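Local coordinates for protein DR2417 (Deinococcus radiodurans, PDB 4XWT) that probably matures and degrades RNA as a two-zinc RNase J of the metallo-beta-lactamase superfamily, with 5'-3' exonuclease and possibly endonuclease activity, at residues Phe241-Ala246 against Thr311-Gln316; Val266-Arg271 against Glu290-Ser295; Arg323-Thr328 against Asn355-Arg360; Pro220-Ile225 against Val376-His381. All coordinates share one frame; numbering follows the deposited sequence.

Contact 1 of 4, residues Phe241-Ala246 against Thr311-Gln316; sequences FLTTFA and TGSQGQ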
loop_
_atom_site.group_PDB
_atom_site.type_symbol
_atom_site.label_atom_id
_atom_site.label_comp_id
_atom_site.label_asym_id
_atom_site.label_seq_id
_atom_site.Cartn_x
_atom_site.Cartn_y
_atom_site.Cartn_z
ATOM N N PHE A 241 10.414 -20.644 -11.626
ATOM C CA PHE A 241 10.516 -19.245 -12.007
ATOM C C PHE A 241 10.898 -18.497 -10.766
ATOM O O PHE A 241 10.282 -18.676 -9.709
ATOM C CB PHE A 241 9.201 -18.717 -12.590
ATOM C CG PHE A 241 8.805 -19.372 -13.881
ATOM C CD1 PHE A 241 8.234 -20.633 -13.884
ATOM C CD2 PHE A 241 9.002 -18.726 -15.095
ATOM C CE1 PHE A 241 7.858 -21.243 -15.076
ATOM C CE2 PHE A 241 8.634 -19.321 -16.279
ATOM C CZ PHE A 241 8.065 -20.583 -16.281
ATOM N N LEU A 242 11.938 -17.688 -10.865
ATOM C CA LEU A 242 12.399 -16.962 -9.717
ATOM C C LEU A 242 12.471 -15.488 -10.049
ATOM O O LEU A 242 12.948 -15.102 -11.111
ATOM C CB LEU A 242 13.760 -17.495 -9.264
ATOM C CG LEU A 242 14.339 -16.944 -7.955
ATOM C CD1 LEU A 242 15.202 -17.997 -7.230
ATOM C CD2 LEU A 242 15.137 -15.645 -8.178
ATOM N N THR A 243 11.990 -14.656 -9.139
ATOM C CA THR A 243 12.181 -13.232 -9.299
ATOM C C THR A 243 12.934 -12.651 -8.119
ATOM O O THR A 243 12.728 -13.053 -6.971
ATOM C CB THR A 243 10.846 -12.496 -9.475
ATOM O OG1 THR A 243 11.128 -11.129 -9.799
ATOM C CG2 THR A 243 9.995 -12.589 -8.202
ATOM N N THR A 244 13.852 -11.732 -8.414
ATOM C CA THR A 244 14.486 -10.968 -7.371
ATOM C C THR A 244 14.779 -9.580 -7.935
ATOM O O THR A 244 14.511 -9.328 -9.110
ATOM C CB THR A 244 15.786 -11.642 -6.868
ATOM O OG1 THR A 244 16.236 -10.957 -5.696
ATOM C CG2 THR A 244 16.903 -11.586 -7.949
ATOM N N PHE A 245 15.307 -8.679 -7.113
ATOM C CA PHE A 245 15.654 -7.350 -7.627
ATOM C C PHE A 245 16.683 -7.460 -8.746
ATOM O O PHE A 245 17.590 -8.286 -8.695
ATOM C CB PHE A 245 16.168 -6.445 -6.509
ATOM C CG PHE A 245 15.176 -6.248 -5.410
ATOM C CD1 PHE A 245 14.050 -5.475 -5.616
ATOM C CD2 PHE A 245 15.349 -6.863 -4.179
ATOM C CE1 PHE A 245 13.116 -5.314 -4.602
ATOM C CE2 PHE A 245 14.418 -6.701 -3.162
ATOM C CZ PHE A 245 13.310 -5.929 -3.372
ATOM N N ALA A 246 16.513 -6.625 -9.762
ATOM C CA ALA A 246 17.360 -6.655 -10.945
ATOM C C ALA A 246 18.833 -6.544 -10.582
ATOM O O ALA A 246 19.674 -7.170 -11.211
ATOM C CB ALA A 246 16.982 -5.534 -11.897
ATOM N N THR A 311 12.433 -10.257 -13.907
ATOM C CA THR A 311 11.976 -9.052 -13.239
ATOM C C THR A 311 10.531 -9.208 -12.790
ATOM O O THR A 311 9.848 -10.160 -13.169
ATOM C CB THR A 311 12.071 -7.829 -14.181
ATOM O OG1 THR A 311 11.349 -8.111 -15.384
ATOM C CG2 THR A 311 13.521 -7.517 -14.537
ATOM N N GLY A 312 10.070 -8.248 -12.000
ATOM C CA GLY A 312 8.679 -8.168 -11.621
ATOM C C GLY A 312 8.377 -8.510 -10.179
ATOM O O GLY A 312 7.227 -8.780 -9.842
ATOM N N SER A 313 9.399 -8.477 -9.327
ATOM C CA SER A 313 9.223 -8.803 -7.917
ATOM C C SER A 313 8.316 -7.805 -7.175
ATOM O O SER A 313 7.823 -8.094 -6.088
ATOM C CB SER A 313 10.589 -8.888 -7.225
ATOM O OG SER A 313 11.198 -7.618 -7.103
ATOM N N GLN A 314 8.096 -6.634 -7.764
ATOM C CA GLN A 314 7.285 -5.614 -7.108
ATOM C C GLN A 314 5.869 -5.550 -7.673
ATOM O O GLN A 314 5.105 -4.642 -7.347
ATOM C CB GLN A 314 7.970 -4.241 -7.211
ATOM C CG GLN A 314 9.279 -4.203 -6.431
ATOM C CD GLN A 314 9.127 -4.679 -4.975
ATOM O OE1 GLN A 314 8.404 -4.073 -4.187
ATOM N NE2 GLN A 314 9.822 -5.768 -4.621
ATOM N N GLY A 315 5.521 -6.529 -8.507
ATOM C CA GLY A 315 4.147 -6.712 -8.930
ATOM C C GLY A 315 3.739 -5.854 -10.112
ATOM O O GLY A 315 2.558 -5.757 -10.438
ATOM N N GLN A 316 4.717 -5.232 -10.758
ATOM C CA GLN A 316 4.452 -4.480 -11.983
ATOM C C GLN A 316 3.773 -5.379 -13.014
ATOM O O GLN A 316 4.346 -6.383 -13.428
ATOM C CB GLN A 316 5.763 -3.909 -12.541
ATOM C CG GLN A 316 6.623 -3.167 -11.507
ATOM C CD GLN A 316 7.811 -3.980 -10.942
ATOM O OE1 GLN A 316 7.704 -5.175 -10.629
ATOM N NE2 GLN A 316 8.951 -3.304 -10.791
HETATM O O HOH W 1 12.277 -7.619 -9.875
#

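Contact 2 of 4, residues Val266-Arg271 against Glu290-Ser295; sequences VVMEGR and EPFLTS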
loop_
_atom_site.group_PDB
_atom_site.type_symbol
_atom_site.label_atom_id
_atom_site.label_comp_id
_atom_site.label_asym_id
_atom_site.label_seq_id
_atom_site.Cartn_x
_atom_site.Cartn_y
_atom_site.Cartn_z
ATOM N N VAL A 266 19.684 -21.739 -17.152
ATOM C CA VAL A 266 19.075 -20.475 -16.764
ATOM C C VAL A 266 18.698 -19.587 -17.960
ATOM O O VAL A 266 19.477 -19.399 -18.903
ATOM C CB VAL A 266 20.005 -19.714 -15.824
ATOM C CG1 VAL A 266 19.347 -18.432 -15.329
ATOM C CG2 VAL A 266 20.386 -20.612 -14.645
ATOM N N VAL A 267 17.472 -19.081 -17.913
ATOM C CA VAL A 267 17.011 -18.029 -18.806
ATOM C C VAL A 267 16.851 -16.753 -18.006
ATOM O O VAL A 267 16.159 -16.732 -16.973
ATOM C CB VAL A 267 15.663 -18.367 -19.466
ATOM C CG1 VAL A 267 15.224 -17.237 -20.400
ATOM C CG2 VAL A 267 15.761 -19.640 -20.241
ATOM N N MET A 268 17.478 -15.682 -18.461
ATOM C CA MET A 268 17.257 -14.420 -17.795
ATOM C C MET A 268 16.346 -13.582 -18.666
ATOM O O MET A 268 16.576 -13.466 -19.865
ATOM C CB MET A 268 18.566 -13.701 -17.521
ATOM C CG MET A 268 18.371 -12.407 -16.770
ATOM S SD MET A 268 19.938 -11.651 -16.315
ATOM C CE MET A 268 20.446 -12.690 -14.911
ATOM N N GLU A 269 15.296 -13.023 -18.068
ATOM C CA GLU A 269 14.380 -12.160 -18.810
ATOM C C GLU A 269 14.048 -10.885 -18.045
ATOM O O GLU A 269 13.909 -10.892 -16.824
ATOM C CB GLU A 269 13.084 -12.907 -19.147
ATOM C CG GLU A 269 13.268 -14.104 -20.061
ATOM C CD GLU A 269 12.060 -14.356 -20.948
ATOM O OE1 GLU A 269 11.068 -13.592 -20.851
ATOM O OE2 GLU A 269 12.101 -15.321 -21.741
ATOM N N GLY A 270 13.892 -9.793 -18.775
ATOM C CA GLY A 270 13.567 -8.522 -18.160
ATOM C C GLY A 270 14.719 -7.570 -18.399
ATOM O O GLY A 270 15.833 -7.837 -17.939
ATOM N N ARG A 271 14.454 -6.481 -19.121
ATOM C CA ARG A 271 15.516 -5.549 -19.535
ATOM C C ARG A 271 16.369 -5.086 -18.370
ATOM O O ARG A 271 17.598 -5.137 -18.436
ATOM C CB ARG A 271 14.924 -4.324 -20.251
ATOM C CG ARG A 271 15.929 -3.194 -20.487
ATOM C CD ARG A 271 15.653 -2.457 -21.792
ATOM N NE ARG A 271 16.447 -3.001 -22.893
ATOM C CZ ARG A 271 16.038 -3.076 -24.157
ATOM N NH1 ARG A 271 16.839 -3.592 -25.078
ATOM N NH2 ARG A 271 14.829 -2.647 -24.496
ATOM N N GLU A 290 27.357 -21.775 -16.804
ATOM C CA GLU A 290 26.914 -22.140 -18.146
ATOM C C GLU A 290 26.230 -20.945 -18.782
ATOM O O GLU A 290 25.647 -20.127 -18.079
ATOM C CB GLU A 290 25.958 -23.333 -18.119
ATOM C CG GLU A 290 26.325 -24.406 -17.118
ATOM C CD GLU A 290 25.424 -25.610 -17.221
ATOM O OE1 GLU A 290 24.754 -25.947 -16.221
ATOM O OE2 GLU A 290 25.383 -26.220 -18.308
ATOM N N PRO A 291 26.323 -20.827 -20.111
ATOM C CA PRO A 291 25.657 -19.766 -20.875
ATOM C C PRO A 291 24.158 -19.633 -20.542
ATOM O O PRO A 291 23.480 -20.643 -20.312
ATOM C CB PRO A 291 25.858 -20.213 -22.314
ATOM C CG PRO A 291 27.189 -20.945 -22.285
ATOM C CD PRO A 291 27.279 -21.593 -20.936
ATOM N N PHE A 292 23.663 -18.398 -20.495
ATOM C CA PHE A 292 22.232 -18.157 -20.424
ATOM C C PHE A 292 21.583 -18.736 -21.672
ATOM O O PHE A 292 22.188 -18.737 -22.746
ATOM C CB PHE A 292 21.929 -16.662 -20.306
ATOM C CG PHE A 292 22.329 -16.057 -18.990
ATOM C CD1 PHE A 292 21.549 -16.236 -17.864
ATOM C CD2 PHE A 292 23.479 -15.297 -18.882
ATOM C CE1 PHE A 292 21.912 -15.680 -16.649
ATOM C CE2 PHE A 292 23.852 -14.740 -17.665
ATOM C CZ PHE A 292 23.056 -14.934 -16.546
ATOM N N LEU A 293 20.361 -19.231 -21.535
ATOM C CA LEU A 293 19.619 -19.742 -22.686
ATOM C C LEU A 293 18.428 -18.842 -23.010
ATOM O O LEU A 293 18.016 -18.040 -22.182
ATOM C CB LEU A 293 19.132 -21.174 -22.426
ATOM C CG LEU A 293 20.155 -22.317 -22.407
ATOM C CD1 LEU A 293 19.487 -23.689 -22.311
ATOM C CD2 LEU A 293 21.034 -22.264 -23.633
ATOM N N THR A 294 17.878 -18.968 -24.216
ATOM C CA THR A 294 16.614 -18.299 -24.523
ATOM C C THR A 294 15.449 -19.185 -24.071
ATOM O O THR A 294 15.645 -20.356 -23.757
ATOM C CB THR A 294 16.463 -17.992 -26.018
ATOM O OG1 THR A 294 16.317 -19.217 -26.742
ATOM C CG2 THR A 294 17.690 -17.236 -26.539
ATOM N N SER A 295 14.244 -18.623 -24.031
ATOM C CA SER A 295 13.069 -19.393 -23.631
ATOM C C SER A 295 12.837 -20.507 -24.644
ATOM O O SER A 295 12.424 -21.607 -24.281
ATOM C CB SER A 295 11.829 -18.492 -23.498
ATOM O OG SER A 295 11.615 -17.718 -24.662
HETATM O O HOH W 2 22.192 -21.987 -18.023
HETATM O O HOH W 3 18.604 -15.651 -20.968
HETATM O O HOH W 4 13.893 -15.839 -23.344
#

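Contact 3 of 4, residues Arg323-Thr328 against Asn355-Arg360; sequences RLAFGT and NLIVNR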
loop_
_atom_site.group_PDB
_atom_site.type_symbol
_atom_site.label_atom_id
_atom_site.label_comp_id
_atom_site.label_asym_id
_atom_site.label_seq_id
_atom_site.Cartn_x
_atom_site.Cartn_y
_atom_site.Cartn_z
ATOM N N ARG A 323 3.542 -10.430 -16.467
ATOM C CA ARG A 323 2.924 -10.972 -17.672
ATOM C C ARG A 323 2.656 -12.471 -17.502
ATOM O O ARG A 323 1.672 -13.008 -18.026
ATOM C CB ARG A 323 3.802 -10.708 -18.903
ATOM C CG ARG A 323 4.107 -9.225 -19.138
ATOM C CD ARG A 323 4.627 -8.940 -20.548
ATOM N NE ARG A 323 5.861 -9.663 -20.868
ATOM C CZ ARG A 323 7.097 -9.244 -20.581
ATOM N NH1 ARG A 323 7.293 -8.092 -19.949
ATOM N NH2 ARG A 323 8.143 -9.987 -20.929
ATOM N N LEU A 324 3.534 -13.142 -16.763
ATOM C CA LEU A 324 3.362 -14.557 -16.488
ATOM C C LEU A 324 2.139 -14.759 -15.600
ATOM O O LEU A 324 1.325 -15.626 -15.854
ATOM C CB LEU A 324 4.615 -15.145 -15.829
ATOM C CG LEU A 324 5.792 -15.318 -16.798
ATOM C CD1 LEU A 324 6.991 -15.796 -16.040
ATOM C CD2 LEU A 324 5.431 -16.309 -17.892
ATOM N N ALA A 325 2.014 -13.942 -14.562
ATOM C CA ALA A 325 0.915 -14.092 -13.620
ATOM C C ALA A 325 -0.425 -13.715 -14.264
ATOM O O ALA A 325 -1.440 -14.337 -13.976
ATOM C CB ALA A 325 1.176 -13.255 -12.348
ATOM N N PHE A 326 -0.429 -12.725 -15.153
ATOM C CA PHE A 326 -1.683 -12.273 -15.767
ATOM C C PHE A 326 -1.963 -12.980 -17.090
ATOM O O PHE A 326 -2.936 -12.670 -17.775
ATOM C CB PHE A 326 -1.678 -10.752 -15.970
ATOM C CG PHE A 326 -1.788 -9.969 -14.684
ATOM C CD1 PHE A 326 -3.014 -9.809 -14.059
ATOM C CD2 PHE A 326 -0.666 -9.402 -14.095
ATOM C CE1 PHE A 326 -3.119 -9.103 -12.873
ATOM C CE2 PHE A 326 -0.761 -8.694 -12.909
ATOM C CZ PHE A 326 -1.989 -8.544 -12.295
ATOM N N GLY A 327 -1.113 -13.941 -17.433
ATOM C CA GLY A 327 -1.303 -14.748 -18.624
ATOM C C GLY A 327 -1.093 -13.992 -19.918
ATOM O O GLY A 327 -1.614 -14.380 -20.955
ATOM N N THR A 328 -0.314 -12.918 -19.870
ATOM C CA THR A 328 -0.116 -12.089 -21.054
ATOM C C THR A 328 1.300 -12.184 -21.602
ATOM O O THR A 328 1.702 -11.369 -22.430
ATOM C CB THR A 328 -0.410 -10.607 -20.765
ATOM O OG1 THR A 328 0.449 -10.148 -19.714
ATOM C CG2 THR A 328 -1.865 -10.411 -20.360
ATOM N N ASN A 355 0.596 -8.657 -3.745
ATOM C CA ASN A 355 -0.519 -9.538 -3.331
ATOM C C ASN A 355 -1.359 -9.957 -4.515
ATOM O O ASN A 355 -1.781 -11.121 -4.627
ATOM C CB ASN A 355 -1.414 -8.864 -2.289
ATOM C CG ASN A 355 -2.435 -9.828 -1.694
ATOM O OD1 ASN A 355 -2.064 -10.856 -1.113
ATOM N ND2 ASN A 355 -3.719 -9.508 -1.849
ATOM N N LEU A 356 -1.592 -9.027 -5.427
ATOM C CA LEU A 356 -2.427 -9.341 -6.564
ATOM C C LEU A 356 -1.744 -10.390 -7.456
ATOM O O LEU A 356 -2.411 -11.331 -7.906
ATOM C CB LEU A 356 -2.780 -8.068 -7.345
ATOM C CG LEU A 356 -3.484 -8.246 -8.688
ATOM C CD1 LEU A 356 -4.730 -9.136 -8.580
ATOM C CD2 LEU A 356 -3.846 -6.894 -9.275
ATOM N N ILE A 357 -0.427 -10.263 -7.694
ATOM C CA ILE A 357 0.232 -11.265 -8.546
ATOM C C ILE A 357 0.303 -12.609 -7.813
ATOM O O ILE A 357 0.149 -13.651 -8.431
ATOM C CB ILE A 357 1.671 -10.869 -9.026
ATOM C CG1 ILE A 357 2.576 -10.503 -7.865
ATOM C CG2 ILE A 357 1.635 -9.717 -10.053
ATOM C CD1 ILE A 357 4.044 -10.384 -8.232
ATOM N N VAL A 358 0.545 -12.578 -6.508
ATOM C CA VAL A 358 0.634 -13.805 -5.706
ATOM C C VAL A 358 -0.699 -14.567 -5.846
ATOM O O VAL A 358 -0.711 -15.758 -6.132
ATOM C CB VAL A 358 0.938 -13.517 -4.224
ATOM C CG1 VAL A 358 0.637 -14.761 -3.341
ATOM C CG2 VAL A 358 2.400 -13.076 -4.039
ATOM N N ASN A 359 -1.818 -13.866 -5.706
ATOM C CA ASN A 359 -3.125 -14.528 -5.846
ATOM C C ASN A 359 -3.353 -15.039 -7.259
ATOM O O ASN A 359 -3.846 -16.150 -7.443
ATOM C CB ASN A 359 -4.258 -13.584 -5.433
ATOM C CG ASN A 359 -4.472 -13.577 -3.942
ATOM O OD1 ASN A 359 -4.626 -14.630 -3.327
ATOM N ND2 ASN A 359 -4.479 -12.395 -3.348
ATOM N N ARG A 360 -2.954 -14.247 -8.257
ATOM C CA ARG A 360 -3.049 -14.697 -9.645
ATOM C C ARG A 360 -2.301 -16.010 -9.824
ATOM O O ARG A 360 -2.800 -16.943 -10.446
ATOM C CB ARG A 360 -2.495 -13.651 -10.610
ATOM C CG ARG A 360 -3.380 -12.441 -10.808
ATOM C CD ARG A 360 -4.639 -12.811 -11.559
ATOM N NE ARG A 360 -5.425 -11.638 -11.929
ATOM C CZ ARG A 360 -6.371 -11.110 -11.164
ATOM N NH1 ARG A 360 -6.653 -11.654 -9.988
ATOM N NH2 ARG A 360 -7.037 -10.038 -11.574
#

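Contact 4 of 4, residues Pro220-Ile225 against Val376-His381; sequences PSEAEI and VHASGH. With U5P (uridine-5'-monophosphate), chain H.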
loop_
_atom_site.group_PDB
_atom_site.type_symbol
_atom_site.label_atom_id
_atom_site.label_comp_id
_atom_site.label_asym_id
_atom_site.label_seq_id
_atom_site.Cartn_x
_atom_site.Cartn_y
_atom_site.Cartn_z
ATOM N N PRO A 220 20.061 -11.497 7.821
ATOM C CA PRO A 220 20.564 -12.800 7.374
ATOM C C PRO A 220 21.606 -12.661 6.261
ATOM O O PRO A 220 21.616 -11.677 5.515
ATOM C CB PRO A 220 19.304 -13.513 6.871
ATOM C CG PRO A 220 18.182 -12.824 7.579
ATOM C CD PRO A 220 18.598 -11.400 7.704
ATOM N N SER A 221 22.489 -13.650 6.181
ATOM C CA SER A 221 23.551 -13.691 5.181
ATOM C C SER A 221 23.044 -14.172 3.818
ATOM O O SER A 221 22.148 -15.028 3.753
ATOM C CB SER A 221 24.684 -14.606 5.680
ATOM O OG SER A 221 25.667 -14.762 4.680
ATOM N N GLU A 222 23.609 -13.629 2.734
ATOM C CA GLU A 222 23.298 -14.128 1.396
ATOM C C GLU A 222 23.669 -15.611 1.214
ATOM O O GLU A 222 23.014 -16.326 0.460
ATOM C CB GLU A 222 23.997 -13.291 0.326
ATOM C CG GLU A 222 23.341 -11.935 0.062
ATOM C CD GLU A 222 21.883 -12.034 -0.441
ATOM O OE1 GLU A 222 21.548 -12.991 -1.172
ATOM O OE2 GLU A 222 21.074 -11.139 -0.108
ATOM N N ALA A 223 24.722 -16.072 1.891
ATOM C CA ALA A 223 25.089 -17.484 1.815
ATOM C C ALA A 223 23.953 -18.347 2.372
ATOM O O ALA A 223 23.615 -19.371 1.792
ATOM C CB ALA A 223 26.405 -17.759 2.564
ATOM N N GLU A 224 23.348 -17.905 3.473
ATOM C CA GLU A 224 22.217 -18.626 4.057
ATOM C C GLU A 224 21.000 -18.618 3.114
ATOM O O GLU A 224 20.381 -19.659 2.898
ATOM C CB GLU A 224 21.824 -18.051 5.423
ATOM C CG GLU A 224 20.939 -19.013 6.231
ATOM C CD GLU A 224 19.905 -18.323 7.121
ATOM O OE1 GLU A 224 20.240 -17.314 7.779
ATOM O OE2 GLU A 224 18.749 -18.804 7.165
ATOM N N ILE A 225 20.668 -17.455 2.548
ATOM C CA ILE A 225 19.596 -17.363 1.546
ATOM C C ILE A 225 19.862 -18.312 0.375
ATOM O O ILE A 225 18.956 -19.024 -0.077
ATOM C CB ILE A 225 19.422 -15.909 0.991
ATOM C CG1 ILE A 225 19.149 -14.912 2.117
ATOM C CG2 ILE A 225 18.285 -15.825 -0.060
ATOM C CD1 ILE A 225 18.064 -15.321 3.068
ATOM N N VAL A 376 13.702 -16.720 1.727
ATOM C CA VAL A 376 14.349 -16.665 0.417
ATOM C C VAL A 376 14.755 -15.233 0.085
ATOM O O VAL A 376 15.024 -14.916 -1.073
ATOM C CB VAL A 376 13.440 -17.210 -0.674
ATOM C CG1 VAL A 376 13.154 -18.671 -0.385
ATOM C CG2 VAL A 376 12.133 -16.417 -0.735
ATOM N N HIS A 377 14.807 -14.379 1.108
ATOM C CA HIS A 377 15.293 -13.014 0.939
ATOM C C HIS A 377 15.994 -12.442 2.154
ATOM O O HIS A 377 15.535 -12.593 3.290
ATOM C CB HIS A 377 14.140 -12.079 0.571
ATOM C CG HIS A 377 14.570 -10.665 0.349
ATOM N ND1 HIS A 377 15.206 -10.255 -0.803
ATOM C CD2 HIS A 377 14.478 -9.570 1.140
ATOM C CE1 HIS A 377 15.464 -8.960 -0.722
ATOM N NE2 HIS A 377 15.034 -8.521 0.447
ATOM N N ALA A 378 17.100 -11.752 1.895
ATOM C CA ALA A 378 17.800 -10.999 2.923
ATOM C C ALA A 378 17.930 -9.563 2.460
ATOM O O ALA A 378 18.234 -9.295 1.301
ATOM C CB ALA A 378 19.180 -11.604 3.215
ATOM N N SER A 379 17.657 -8.643 3.365
ATOM C CA SER A 379 17.784 -7.228 3.083
ATOM C C SER A 379 19.267 -6.857 2.850
ATOM O O SER A 379 20.196 -7.576 3.297
ATOM C CB SER A 379 17.193 -6.424 4.241
ATOM O OG SER A 379 17.690 -5.099 4.266
ATOM N N GLY A 380 19.477 -5.744 2.154
ATOM C CA GLY A 380 20.818 -5.249 1.905
ATOM C C GLY A 380 21.344 -4.376 3.024
ATOM O O GLY A 380 22.466 -3.891 2.942
ATOM N N HIS A 381 20.560 -4.214 4.084
ATOM C CA HIS A 381 20.867 -3.234 5.112
ATOM C C HIS A 381 21.030 -3.845 6.489
ATOM O O HIS A 381 20.314 -4.774 6.874
ATOM C CB HIS A 381 19.780 -2.154 5.150
ATOM C CG HIS A 381 19.666 -1.382 3.875
ATOM N ND1 HIS A 381 20.317 -0.179 3.666
ATOM C CD2 HIS A 381 19.003 -1.645 2.726
ATOM C CE1 HIS A 381 20.043 0.266 2.456
ATOM N NE2 HIS A 381 19.240 -0.604 1.861
HETATM N N1 U5P H . 15.261 -1.210 -2.325
HETATM C C2 U5P H . 15.176 -0.503 -3.540
HETATM N N3 U5P H . 15.915 -0.876 -4.589
HETATM C C4 U5P H . 16.747 -1.916 -4.503
HETATM C C5 U5P H . 16.860 -2.630 -3.320
HETATM C C6 U5P H . 16.094 -2.250 -2.229
HETATM O O2 U5P H . 14.407 0.475 -3.644
HETATM O O4 U5P H . 17.422 -2.244 -5.494
HETATM C "C1'" U5P H . 14.455 -0.795 -1.173
HETATM C "C2'" U5P H . 13.717 -1.970 -0.548
HETATM O "O2'" U5P H . 12.328 -1.935 -0.882
HETATM C "C3'" U5P H . 13.910 -1.800 0.942
HETATM C "C4'" U5P H . 15.172 -0.979 1.065
HETATM O "O3'" U5P H . 12.841 -1.036 1.494
HETATM O "O4'" U5P H . 15.311 -0.264 -0.162
HETATM C "C5'" U5P H . 16.364 -1.897 1.249
HETATM O "O5'" U5P H . 16.260 -3.007 0.360
HETATM P P U5P H . 17.383 -4.152 0.367
HETATM O O1P U5P H . 17.311 -4.577 1.798
HETATM O O2P U5P H . 16.947 -5.183 -0.643
HETATM O O3P U5P H . 18.642 -3.440 -0.060
HETATM O O HOH W 5 21.723 -9.247 1.403
#

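Contact 1 of 4, residues Phe241-Ala246 against Thr311-Gln316
With its chi1 at -173°, T243 turns OG1 beside its own carbonyl carbon and toward S313, whose chi1 of 70° holds OG near the F245 ring. T243 lies on strand 240-243, a central strand of the parallel sheet of the beta-CASP domain, and S313 belongs to a type I beta turn, G312 to G315, in the loop that follows strand 306-310. The meeting is a close fit without a direct hydrogen bond: T243 OG1 lies 3.2 Å from S313 N, too bent for a hydrogen bond, and bonds instead to the carbonyl of C310, while S313 CB sits 3.5 Å from T243 OG1. A water does the bridging, donating to T244 O at 2.9 Å and accepting from S313 N at 3.1 Å. F245, which contacts UMP, rests obliquely against the bent side chain of Q314, the ring and amide planes only 21° apart. That amide is held at both ends, its OE1 by the backbone N of I347 and by N350, its NE2 by the carbonyl of N345, which should fix its rotation beside the nucleotide pocket. NE2 also makes a weak bond of 3.4 Å to S313 OG and approaches F245 CE1 to 3.3 Å.

Contact 2 of 4, residues Val266-Arg271 against Glu290-Ser295
The F292 ring meets V266 O at its edge, near the ring plane, while the CE methyl of M268 comes in obliquely, 3.8 Å from F292 CE1. The sulfur follows: M268 SD lies 5.0 Å from the centroid of the F292 ring and 30° off its normal, an oblique Met-aromatic contact. M268 runs extended until its bend at chi3 (-76°), which turns the methyl to the ring. V266 lies alongside F292, with CG1 4.0 Å from CE1 of the ring, and L256 of helix 249-261 packs on both residues. Strand 265-269 is an outer strand of the five-stranded parallel sheet of the beta-CASP domain; strand 306-310 pairs with one side of it, and residues 290-294 run past as a loop held by one direct backbone bond, T294 taking the N-cap position of helix 295-298. In that bond L293 N donates to V266 O at 2.8 Å, nearly straight. Waters fill in the rest: one links V266 N to P291 O, and another accepts from M268 N and donates to L293 O, 2.7 Å from each. V267 spreads both methyls beside the loop backbone, CG1 and CG2 each 3.4 Å from L293 O. Farther along, a third water donates to E269 OE2 and accepts from S295 N, while OE1 bonds to H329.

Contact 3 of 4, residues Arg323-Thr328 against Asn355-Arg360
A325 fits closely against the I357 and R360 side of helix 351-364, its CB 4.1 Å from I357 CB, while its carbonyl O meets R360 CB at 3.6 Å. Here, where the last turn of helix 320-325 meets its neighbour in the beta-CASP domain, A325 and I357 are buried. Just beyond, that helix ends in a Schellman motif, G327 carrying the positive phi. The looser side faces solvent, with F326 and R360 partly exposed and L356 exposed. A chi1 of -71° swings the F326 ring across to three side chains of the other helix. L356 CD2 touches the ring edge in its plane, 3.9 Å from F326 CZ; I357 CG2 comes obliquely to CE2. R360, bent at chi2, brings NE to 3.6 Å from F326 CE1, with guanidinium and ring planes 80° apart. L356 CD1 sits over one face of that guanidinium, offset toward its rim. On another side of the same helix, N355 and N359 hydrogen-bond to E405 and R407 of the second subunit. No hydrogen bond joins segments 323-328 and 355-360, so their cohesion comes from largely apolar packing, to which R360 adds CB against the A325 carbonyl and CG and NE against the F326 ring; its long, weak ion pair to E363 stays within its own helix.

Contact 4 of 4, residues Pro220-Ile225 against Val376-His381
The loop H377-H381, predicted to bind substrate and in this protein seen to hold UMP through S379 and G380, is backed through A378 by P220, just before helix 222-234, and by I225 in its first turn. A378 CB meets P220 O at 3.4 Å and, from another direction, I225 CG1 at 3.5 Å, closer than usual for two carbons. I225 reaches further along the loop by its other branches: CG2, anti to the backbone N, lies 3.5 Å from V376 O, and CD1 rests on the backbone of H377. The helix start is capped by S221, whose OG accepts from A223 N, while in the loop S379 forms an ST turn, its OG accepting from H381 N at 3.0 Å. That same OG donates to the phosphate oxygen O1P of UMP at 2.6 Å, so one hydroxyl both shapes the turn and grips the ligand. G380 N also hydrogen-bonds to O1P, though the 2.5 Å modelled between them is doubtfully short. E222 carries a salt bridge to R251, which in turn bonds to H377 ND1, and a water lies between E222 OE2 and S379 O, 3.0 Å from the latter. The H377 ring presents its edge to O2P, with NE2 4.0 Å away. H381, the predicted proton acceptor, is hydrogen-bonded through ND1 to D209, which probably helps to orient it.

How the contacts relate
Contact 4 is the buried member of the set, and contacts 1, 2 and 3 are only partly buried. Contacts 1 and 2 share the parallel sheet, one at a central strand and the other at an outer one, and both use water to join strand to loop; T311 packs against G270 between them. Contact 3 joins the end of helix 320-325 to helix 351-364 by largely apolar packing, touches contact 1 through F241 on L324 and G315 on I357, and faces the second subunit. Contact 4 sets the start of helix 222-234 against the predicted substrate loop, where ligand phosphate adds polar bonds. F245 against H377 ties it to contact 1, so those two border the nucleotide, whereas contacts 2 and 3 lie farther out.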